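Local coordinates for gene 2 protein (Enterobacteria phage Sf6, PDB 5C12) that forms the nuclease domain of a phage large terminase subunit, which binds divalent metal ions and is thought to cut viral DNA during genome packaging, at residues L78-D81 against I82-A86; S133-P136 against F137-A141; R179-L182 against T183-V187; E191-P195 against D196-S200. The protein carries 1 engineered substitution. All coordinates share one frame; numbering follows the deposited sequence.

Overall arrangement
All four contacts are local, and they follow one another along the nuclease domain. Contact 1 starts helix 82-95 and lies close to the metal site: the side chain of I82 is about 8 Å from that of D52 and about 9 Å from a bound magnesium ion. Contacts 2, 3 and 4 lie away from the annotated sites. Contact 2 is a surface loop, its centre about 30 Å from that of contact 1. Contacts 3 and 4 form a pair with centres about 7 Å apart. R185 NH2 meets E191 OE2 at 2.8 Å in a salt bridge. This pair and contact 1 lie on opposite sides of the chain's centre, about 35 Å apart between centres.

Contact 1 (L78-D81 against I82-A86); sequences LLMD and INEGA
D81 and E84 form a capping box at the start of helix 82-95. D81 is the N-cap residue. Its OD1 accepts from E84 N at 2.8 Å in a nearly straight bond (176°). The return bond comes from the E84 side chain, which can be followed outward. E84 CB packs against M80 CB at 3.8 Å and also lies near D81 OD1. E84 CG runs past the D81 carboxylate, 3.4 Å from D81 OD1. CD lies over that carboxylate, and the two planes are stacked, only 30° apart. At the tip, E84 OE1 accepts from D81 N at 3.0 Å, on its anti side and a little out of the carboxylate plane. With chi1 at -67°, CG lies beside the backbone N of E84, and the extended chain then reaches back to D81. The two acids bring like charges close together. The N-H donors of the helix end probably offset part of that cost. The first helical turn is completed by G85 N, which bonds D81 O at 2.8 Å. M80 packs alongside this turn, and its SD rests near E84 O. The I82 side chain packs on P53, V108 and L112, near the metal site. E84 OE1 has a second donor, water 1 at 2.7 Å, which also makes a weak bond to L79 O.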
loop_
_atom_site.group_PDB
_atom_site.type_symbol
_atom_site.label_atom_id
_atom_site.label_comp_id
_atom_site.label_asym_id
_atom_site.label_seq_id
_atom_site.Cartn_x
_atom_site.Cartn_y
_atom_site.Cartn_z
ATOM N N LEU A 78 -1.355 14.965 9.753
ATOM C CA LEU A 78 -2.458 15.483 10.532
ATOM C C LEU A 78 -2.640 16.989 10.376
ATOM O O LEU A 78 -1.664 17.732 10.294
ATOM C CB LEU A 78 -2.201 15.153 12.003
ATOM C CG LEU A 78 -1.899 13.674 12.283
ATOM C CD1 LEU A 78 -1.653 13.518 13.774
ATOM C CD2 LEU A 78 -3.043 12.785 11.786
ATOM N N LEU A 79 -3.893 17.431 10.390
ATOM C CA LEU A 79 -4.251 18.851 10.388
ATOM C C LEU A 79 -3.688 19.612 9.204
ATOM O O LEU A 79 -3.293 20.785 9.328
ATOM C CB LEU A 79 -3.811 19.516 11.689
ATOM C CG LEU A 79 -4.385 18.889 12.966
ATOM C CD1 LEU A 79 -4.053 19.745 14.206
ATOM C CD2 LEU A 79 -5.891 18.642 12.873
ATOM N N MET A 80 -3.706 18.952 8.053
ATOM C CA MET A 80 -3.247 19.563 6.813
ATOM C C MET A 80 -4.344 19.608 5.763
ATOM O O MET A 80 -5.154 18.696 5.664
ATOM C CB MET A 80 -2.072 18.753 6.288
ATOM C CG MET A 80 -0.846 18.956 7.155
ATOM S SD MET A 80 0.623 18.296 6.424
ATOM C CE MET A 80 0.016 16.685 6.404
ATOM N N ASP A 81 -4.369 20.684 4.986
ATOM C CA ASP A 81 -5.182 20.686 3.786
ATOM C C ASP A 81 -4.516 19.845 2.699
ATOM O O ASP A 81 -3.430 19.275 2.881
ATOM C CB ASP A 81 -5.525 22.124 3.323
ATOM C CG ASP A 81 -4.342 22.892 2.753
ATOM O OD1 ASP A 81 -3.423 22.309 2.157
ATOM O OD2 ASP A 81 -4.379 24.134 2.840
ATOM N N ILE A 82 -5.197 19.698 1.570
ATOM C CA ILE A 82 -4.737 18.773 0.562
ATOM C C ILE A 82 -3.361 19.140 0.022
ATOM O O ILE A 82 -2.551 18.267 -0.261
ATOM C CB ILE A 82 -5.768 18.643 -0.589
ATOM C CG1 ILE A 82 -5.353 17.559 -1.575
ATOM C CG2 ILE A 82 -5.921 19.927 -1.326
ATOM C CD1 ILE A 82 -5.953 16.237 -1.273
ATOM N N ASN A 83 -3.097 20.435 -0.130
ATOM C CA ASN A 83 -1.809 20.859 -0.664
ATOM C C ASN A 83 -0.677 20.731 0.351
ATOM O O ASN A 83 0.419 20.297 0.004
ATOM C CB ASN A 83 -1.910 22.275 -1.229
ATOM C CG ASN A 83 -2.993 22.388 -2.275
ATOM O OD1 ASN A 83 -4.022 23.021 -2.049
ATOM N ND2 ASN A 83 -2.790 21.724 -3.411
ATOM N N GLU A 84 -0.951 21.062 1.610
ATOM C CA GLU A 84 0.019 20.836 2.672
ATOM C C GLU A 84 0.333 19.347 2.785
ATOM O O GLU A 84 1.482 18.931 2.955
ATOM C CB GLU A 84 -0.526 21.358 4.008
ATOM C CG GLU A 84 -0.664 22.865 4.050
ATOM C CD GLU A 84 -1.395 23.366 5.277
ATOM O OE1 GLU A 84 -2.302 22.667 5.764
ATOM O OE2 GLU A 84 -1.057 24.460 5.754
ATOM N N GLY A 85 -0.695 18.526 2.644
ATOM C CA GLY A 85 -0.504 17.095 2.672
ATOM C C GLY A 85 0.424 16.589 1.566
ATOM O O GLY A 85 1.307 15.751 1.784
ATOM N N ALA A 86 0.248 17.097 0.351
ATOM C CA ALA A 86 1.110 16.655 -0.733
ATOM C C ALA A 86 2.541 17.173 -0.543
ATOM O O ALA A 86 3.495 16.505 -0.908
ATOM C CB ALA A 86 0.539 17.110 -2.083
HETATM O O HOH W 1 -4.381 23.393 7.318
#

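Contact 2 (S133-P136 against F137-A141); sequences SESP and FDEDA
E139 folds back toward S135 and P136 because CG sits between its own backbone N and carbonyl carbon (chi1 74°). The chain then runs extended (chi2 166°) and sets the carboxylate beside S135. In S135, OG lies beside the backbone N (chi1 -68°). S135 CB takes the touching role, 3.9 Å from E139 OE2. E139 OE1 lies near the same carbon and 4.1 Å from P136 CD. These are packing contacts. The polar link is made by water 2, which donates to E139 OE2 at 2.6 Å and lies 3.2 Å from S135 OG. One water thus joins the hydroxyl and the carboxylate on the exposed side of the loop. Nearer the backbone, E139 CB rests 3.4 Å from P136 O, and P136 and E139 run obliquely to each other. The bend continues as a type I beta turn from D138 to A141, closed by A141 N bonding D138 O at 3.1 Å. The whole stretch is loop between strand 126-130 and helix 161-164. P136 packs on Q171 and I161, and F137 N bonds Q171 OE1. F137 lies on K168 and F172, and its ring meets that of H259. K168 also makes a salt bridge to E134, so the loop is held against the start of helix 168-189 and against helix 161-164.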
loop_
_atom_site.group_PDB
_atom_site.type_symbol
_atom_site.label_atom_id
_atom_site.label_comp_id
_atom_site.label_asym_id
_atom_site.label_seq_id
_atom_site.Cartn_x
_atom_site.Cartn_y
_atom_site.Cartn_z
ATOM N N SER A 133 -10.038 2.475 -8.778
ATOM C CA SER A 133 -11.239 2.065 -9.489
ATOM C C SER A 133 -10.957 1.597 -10.907
ATOM O O SER A 133 -11.835 1.023 -11.547
ATOM C CB SER A 133 -12.247 3.204 -9.537
ATOM O OG SER A 133 -11.709 4.317 -10.220
ATOM N N GLU A 134 -9.754 1.838 -11.407
ATOM C CA GLU A 134 -9.408 1.383 -12.759
ATOM C C GLU A 134 -9.362 -0.134 -12.831
ATOM O O GLU A 134 -9.114 -0.801 -11.833
ATOM C CB GLU A 134 -8.040 1.907 -13.179
ATOM C CG GLU A 134 -8.017 3.384 -13.507
ATOM C CD GLU A 134 -6.625 3.884 -13.827
ATOM O OE1 GLU A 134 -5.647 3.126 -13.669
ATOM O OE2 GLU A 134 -6.528 5.063 -14.244
ATOM N N SER A 135 -9.577 -0.680 -14.025
ATOM C CA SER A 135 -9.297 -2.086 -14.265
ATOM C C SER A 135 -7.863 -2.400 -13.885
ATOM O O SER A 135 -7.007 -1.514 -13.873
ATOM C CB SER A 135 -9.523 -2.438 -15.736
ATOM O OG SER A 135 -10.897 -2.356 -16.058
ATOM N N PRO A 136 -7.585 -3.672 -13.579
ATOM C CA PRO A 136 -6.260 -4.029 -13.078
ATOM C C PRO A 136 -5.146 -3.754 -14.069
ATOM O O PRO A 136 -5.328 -3.726 -15.287
ATOM C CB PRO A 136 -6.379 -5.532 -12.808
ATOM C CG PRO A 136 -7.848 -5.747 -12.619
ATOM C CD PRO A 136 -8.515 -4.807 -13.531
ATOM N N PHE A 137 -3.969 -3.540 -13.495
ATOM C CA PHE A 137 -2.751 -3.392 -14.266
ATOM C C PHE A 137 -2.468 -4.720 -14.943
ATOM O O PHE A 137 -2.587 -5.781 -14.324
ATOM C CB PHE A 137 -1.613 -2.978 -13.320
ATOM C CG PHE A 137 -0.260 -2.956 -13.963
ATOM C CD1 PHE A 137 0.621 -4.008 -13.774
ATOM C CD2 PHE A 137 0.139 -1.883 -14.734
ATOM C CE1 PHE A 137 1.874 -3.995 -14.362
ATOM C CE2 PHE A 137 1.398 -1.864 -15.322
ATOM C CZ PHE A 137 2.257 -2.924 -15.134
ATOM N N ASP A 138 -2.131 -4.679 -16.229
ATOM C CA ASP A 138 -1.777 -5.880 -16.988
ATOM C C ASP A 138 -2.909 -6.924 -16.993
ATOM O O ASP A 138 -2.691 -8.129 -16.822
ATOM C CB ASP A 138 -0.486 -6.490 -16.441
ATOM C CG ASP A 138 0.268 -7.320 -17.483
ATOM O OD1 ASP A 138 -0.066 -7.260 -18.683
ATOM O OD2 ASP A 138 1.205 -8.042 -17.082
ATOM N N GLU A 139 -4.125 -6.453 -17.243
ATOM C CA GLU A 139 -5.295 -7.307 -17.003
ATOM C C GLU A 139 -5.475 -8.470 -17.973
ATOM O O GLU A 139 -6.268 -9.372 -17.724
ATOM C CB GLU A 139 -6.566 -6.462 -16.956
ATOM C CG GLU A 139 -7.040 -5.963 -18.297
ATOM C CD GLU A 139 -8.458 -5.432 -18.217
ATOM O OE1 GLU A 139 -9.264 -5.968 -17.419
ATOM O OE2 GLU A 139 -8.769 -4.470 -18.935
ATOM N N ASP A 140 -4.768 -8.464 -19.104
ATOM C CA ASP A 140 -4.882 -9.560 -20.048
ATOM C C ASP A 140 -3.822 -10.627 -19.833
ATOM O O ASP A 140 -3.863 -11.674 -20.478
ATOM C CB ASP A 140 -4.818 -9.051 -21.488
ATOM C CG ASP A 140 -6.055 -8.284 -21.888
ATOM O OD1 ASP A 140 -7.093 -8.437 -21.220
ATOM O OD2 ASP A 140 -6.002 -7.525 -22.875
ATOM N N ALA A 141 -2.881 -10.379 -18.926
ATOM C CA ALA A 141 -1.902 -11.409 -18.580
ATOM C C ALA A 141 -2.525 -12.545 -17.773
ATOM O O ALA A 141 -3.517 -12.344 -17.075
ATOM C CB ALA A 141 -0.740 -10.798 -17.811
HETATM O O HOH W 2 -10.843 -3.009 -19.200
#

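Contact 3 (R179-L182 against T183-V187); sequences RLYL and TYRAV
T183 reaches back one turn of helix 168-189 to R179 with two donors. Its backbone N-H bonds R179 O at 3.0 Å, and its hydroxyl OG1 bonds the same oxygen at 2.7 Å. The two come from opposite faces of the carbonyl plane, and the hydroxyl stands 36° out of it. The OG1 position follows from chi1 of -54°, which places it beside the T183 backbone N. Because OG1 gives its proton to R179 O, it can accept from L199 N, and it does. The other carbonyls here follow the usual helical pattern. Y184 N bonds L180 O, R185 N bonds Y181 O, and A186 N bonds L182 O. Along the helix surface, Y181 and R185 lie side by side and point the same way. R185 CG sits over one face of the Y181 ring, 3.9 Å from its centroid, as a CH-pi contact. R185 CD follows along the ring and comes 3.6 Å from Y181 OH. Bends at chi2 and chi3 keep the arginine chain along the ring. Its charged end belongs elsewhere: NH2 forms a salt bridge with E191 OE2. The guanidinium of R179 also has its partner outside the two segments: NH1 probably bonds M198 O. W28 meets the Y181 ring edge-to-face and also touches the Y184 ring. The chemistry thus divides. Methylene carbons supply the packing on the tyrosine, while the arginine ends and the threonine hydroxyl tie the helix to the chain that follows it, at residues 191-199.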
loop_
_atom_site.group_PDB
_atom_site.type_symbol
_atom_site.label_atom_id
_atom_site.label_comp_id
_atom_site.label_asym_id
_atom_site.label_seq_id
_atom_site.Cartn_x
_atom_site.Cartn_y
_atom_site.Cartn_z
ATOM N N ARG A 179 1.977 -11.249 -0.413
ATOM C CA ARG A 179 3.321 -11.079 0.143
ATOM C C ARG A 179 3.328 -11.428 1.622
ATOM O O ARG A 179 4.215 -12.138 2.105
ATOM C CB ARG A 179 3.838 -9.654 -0.011
ATOM C CG ARG A 179 4.268 -9.280 -1.409
ATOM C CD ARG A 179 4.830 -7.868 -1.303
ATOM N NE ARG A 179 5.215 -7.318 -2.586
ATOM C CZ ARG A 179 6.459 -7.176 -3.019
ATOM N NH1 ARG A 179 7.522 -7.513 -2.296
ATOM N NH2 ARG A 179 6.648 -6.632 -4.204
ATOM N N LEU A 180 2.347 -10.921 2.352
ATOM C CA LEU A 180 2.292 -11.158 3.796
ATOM C C LEU A 180 2.093 -12.635 4.141
ATOM O O LEU A 180 2.746 -13.167 5.037
ATOM C CB LEU A 180 1.185 -10.328 4.414
ATOM C CG LEU A 180 1.483 -8.835 4.367
ATOM C CD1 LEU A 180 0.217 -8.042 4.715
ATOM C CD2 LEU A 180 2.651 -8.446 5.302
ATOM N N TYR A 181 1.201 -13.304 3.424
ATOM C CA TYR A 181 0.960 -14.720 3.673
ATOM C C TYR A 181 2.202 -15.560 3.390
ATOM O O TYR A 181 2.561 -16.433 4.164
ATOM C CB TYR A 181 -0.207 -15.230 2.828
ATOM C CG TYR A 181 -0.450 -16.704 2.967
ATOM C CD1 TYR A 181 -0.985 -17.213 4.119
ATOM C CD2 TYR A 181 -0.130 -17.575 1.943
ATOM C CE1 TYR A 181 -1.214 -18.566 4.256
ATOM C CE2 TYR A 181 -0.353 -18.930 2.070
ATOM C CZ TYR A 181 -0.897 -19.404 3.220
ATOM O OH TYR A 181 -1.130 -20.760 3.387
ATOM N N LEU A 182 2.863 -15.304 2.273
ATOM C CA LEU A 182 4.080 -16.033 1.946
ATOM C C LEU A 182 5.150 -15.793 3.041
ATOM O O LEU A 182 5.909 -16.698 3.413
ATOM C CB LEU A 182 4.586 -15.624 0.564
ATOM C CG LEU A 182 5.420 -16.601 -0.235
ATOM C CD1 LEU A 182 4.607 -17.861 -0.546
ATOM C CD2 LEU A 182 5.884 -15.907 -1.511
ATOM N N THR A 183 5.203 -14.570 3.563
ATOM C CA THR A 183 6.148 -14.221 4.631
ATOM C C THR A 183 5.821 -14.985 5.897
ATOM O O THR A 183 6.704 -15.551 6.536
ATOM C CB THR A 183 6.152 -12.716 4.910
ATOM O OG1 THR A 183 6.397 -12.018 3.689
ATOM C CG2 THR A 183 7.240 -12.356 5.837
ATOM N N TYR A 184 4.538 -15.044 6.227
ATOM C CA TYR A 184 4.081 -15.840 7.363
ATOM C C TYR A 184 4.483 -17.306 7.224
ATOM O O TYR A 184 4.963 -17.915 8.170
ATOM C CB TYR A 184 2.568 -15.704 7.509
ATOM C CG TYR A 184 1.940 -16.638 8.488
ATOM C CD1 TYR A 184 1.941 -16.354 9.843
ATOM C CD2 TYR A 184 1.327 -17.800 8.053
ATOM C CE1 TYR A 184 1.363 -17.231 10.753
ATOM C CE2 TYR A 184 0.750 -18.672 8.942
ATOM C CZ TYR A 184 0.773 -18.388 10.280
ATOM O OH TYR A 184 0.181 -19.273 11.147
ATOM N N ARG A 185 4.264 -17.891 6.053
ATOM C CA ARG A 185 4.607 -19.295 5.856
ATOM C C ARG A 185 6.121 -19.518 5.972
ATOM O O ARG A 185 6.576 -20.530 6.471
ATOM C CB ARG A 185 4.090 -19.802 4.513
ATOM C CG ARG A 185 2.564 -19.805 4.385
ATOM C CD ARG A 185 1.843 -20.669 5.414
ATOM N NE ARG A 185 2.211 -22.084 5.343
ATOM C CZ ARG A 185 1.576 -23.052 5.999
ATOM N NH1 ARG A 185 0.530 -22.758 6.760
ATOM N NH2 ARG A 185 1.971 -24.308 5.883
ATOM N N ALA A 186 6.914 -18.551 5.529
ATOM C CA ALA A 186 8.355 -18.693 5.634
ATOM C C ALA A 186 8.836 -18.567 7.082
ATOM O O ALA A 186 9.667 -19.346 7.542
ATOM C CB ALA A 186 9.029 -17.627 4.774
ATOM N N VAL A 187 8.298 -17.584 7.785
ATOM C CA VAL A 187 8.731 -17.259 9.139
ATOM C C VAL A 187 8.232 -18.304 10.142
ATOM O O VAL A 187 8.976 -18.728 11.035
ATOM C CB VAL A 187 8.226 -15.868 9.554
ATOM C CG1 VAL A 187 8.432 -15.626 11.063
ATOM C CG2 VAL A 187 8.922 -14.798 8.751
#

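Contact 4 (E191-P195 against D196-S200); sequences EYADP and DDMLS
D194 and P195 open two overlapping turns: D197 N bonds D194 O at 2.8 Å and M198 N bonds P195 O at 3.0 Å, with both donors well above the carbonyl planes. The D194 side chain adds a third bond. Its CG is anti to the backbone N (chi1 -176°), and D194 OD1 then accepts from D196 N at 2.9 Å. That N-H comes from above the carboxylate plane, 44° out of it. The D194 and D196 side chains cross at a slant, and D194 OD1 and D196 OD1 are 4.0 Å apart. The D197 carboxylate also approaches D194, with D197 OD2 near D194 CB. Three acids this close should repel somewhat. Part of this is probably eased by the backbone N-H at OD1 and by water 3, which donates to D197 OD2 at 2.8 Å and accepts from D194 N. M198 folds back against A193 and P195. M198 SD packs 4.1 Å from A193 CB. The bend at chi3 (-79°) then carries M198 CE to P195 CA at 3.5 Å and near A193 O. M198 also touches W41, L39 and T183, so this face of the turn is buried. P195 O takes a further bond from S69 OG. The chain then enters strand 200-201, at the edge of the sheet, where S200 pairs with S69 and V71. The bond from D196 N to OD1 of D194, two residues earlier, closes an Asx turn, which here leads into the short 3-10 turn.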
loop_
_atom_site.group_PDB
_atom_site.type_symbol
_atom_site.label_atom_id
_atom_site.label_comp_id
_atom_site.label_asym_id
_atom_site.label_seq_id
_atom_site.Cartn_x
_atom_site.Cartn_y
_atom_site.Cartn_z
ATOM N N GLU A 191 8.715 -22.495 5.338
ATOM C CA GLU A 191 8.550 -22.717 3.901
ATOM C C GLU A 191 9.249 -21.639 3.084
ATOM O O GLU A 191 8.883 -20.455 3.121
ATOM C CB GLU A 191 7.074 -22.786 3.531
ATOM C CG GLU A 191 6.391 -23.995 4.155
ATOM C CD GLU A 191 4.891 -24.009 3.995
ATOM O OE1 GLU A 191 4.309 -23.043 3.470
ATOM O OE2 GLU A 191 4.278 -25.009 4.429
ATOM N N TYR A 192 10.240 -22.062 2.318
ATOM C CA TYR A 192 11.044 -21.106 1.582
ATOM C C TYR A 192 10.203 -20.245 0.650
ATOM O O TYR A 192 9.234 -20.698 0.021
ATOM C CB TYR A 192 12.151 -21.793 0.786
ATOM C CG TYR A 192 12.878 -20.812 -0.101
ATOM C CD1 TYR A 192 13.814 -19.932 0.430
ATOM C CD2 TYR A 192 12.605 -20.744 -1.461
ATOM C CE1 TYR A 192 14.475 -19.011 -0.383
ATOM C CE2 TYR A 192 13.256 -19.831 -2.276
ATOM C CZ TYR A 192 14.190 -18.969 -1.733
ATOM O OH TYR A 192 14.844 -18.054 -2.539
ATOM N N ALA A 193 10.585 -18.981 0.580
ATOM C CA ALA A 193 10.033 -18.070 -0.397
ATOM C C ALA A 193 11.128 -17.106 -0.787
ATOM O O ALA A 193 12.035 -16.815 -0.013
ATOM C CB ALA A 193 8.843 -17.319 0.179
ATOM N N ASP A 194 11.051 -16.620 -2.013
ATOM C CA ASP A 194 11.982 -15.603 -2.472
ATOM C C ASP A 194 11.655 -14.290 -1.724
ATOM O O ASP A 194 10.501 -13.872 -1.661
ATOM C CB ASP A 194 11.812 -15.491 -3.998
ATOM C CG ASP A 194 12.788 -14.523 -4.664
ATOM O OD1 ASP A 194 13.307 -13.607 -4.010
ATOM O OD2 ASP A 194 13.017 -14.702 -5.879
ATOM N N PRO A 195 12.668 -13.644 -1.123
ATOM C CA PRO A 195 12.411 -12.367 -0.437
ATOM C C PRO A 195 11.705 -11.355 -1.320
ATOM O O PRO A 195 10.933 -10.501 -0.849
ATOM C CB PRO A 195 13.817 -11.872 -0.082
ATOM C CG PRO A 195 14.630 -13.105 0.021
ATOM C CD PRO A 195 14.072 -14.060 -1.002
ATOM N N ASP A 196 11.927 -11.457 -2.625
ATOM C CA ASP A 196 11.270 -10.544 -3.557
ATOM C C ASP A 196 9.743 -10.676 -3.580
ATOM O O ASP A 196 9.019 -9.752 -3.977
ATOM C CB ASP A 196 11.837 -10.724 -4.966
ATOM C CG ASP A 196 13.172 -10.030 -5.149
ATOM O OD1 ASP A 196 13.785 -9.592 -4.153
ATOM O OD2 ASP A 196 13.633 -9.965 -6.305
ATOM N N ASP A 197 9.248 -11.812 -3.118
ATOM C CA ASP A 197 7.825 -12.092 -3.055
ATOM C C ASP A 197 7.259 -11.916 -1.619
ATOM O O ASP A 197 6.085 -12.154 -1.387
ATOM C CB ASP A 197 7.574 -13.523 -3.528
ATOM C CG ASP A 197 8.001 -13.750 -4.971
ATOM O OD1 ASP A 197 7.856 -12.791 -5.752
ATOM O OD2 ASP A 197 8.459 -14.868 -5.302
ATOM N N MET A 198 8.108 -11.508 -0.692
ATOM C CA MET A 198 7.704 -11.335 0.712
ATOM C C MET A 198 7.545 -9.851 1.048
ATOM O O MET A 198 7.712 -8.986 0.177
ATOM C CB MET A 198 8.743 -11.972 1.627
ATOM C CG MET A 198 8.715 -13.491 1.560
ATOM S SD MET A 198 9.589 -14.375 2.871
ATOM C CE MET A 198 11.277 -14.250 2.338
ATOM N N LEU A 199 7.230 -9.542 2.308
ATOM C CA LEU A 199 7.196 -8.167 2.780
ATOM C C LEU A 199 7.549 -8.194 4.256
ATOM O O LEU A 199 6.970 -8.966 5.018
ATOM C CB LEU A 199 5.825 -7.533 2.581
ATOM C CG LEU A 199 5.895 -6.010 2.715
ATOM C CD1 LEU A 199 6.653 -5.380 1.556
ATOM C CD2 LEU A 199 4.481 -5.439 2.832
ATOM N N SER A 200 8.564 -7.429 4.621
ATOM C CA SER A 200 9.005 -7.268 5.995
ATOM C C SER A 200 8.720 -5.867 6.489
ATOM O O SER A 200 8.912 -4.887 5.766
ATOM C CB SER A 200 10.498 -7.554 6.100
ATOM O OG SER A 200 10.940 -7.464 7.451
HETATM O O HOH W 3 8.728 -17.153 -3.794
#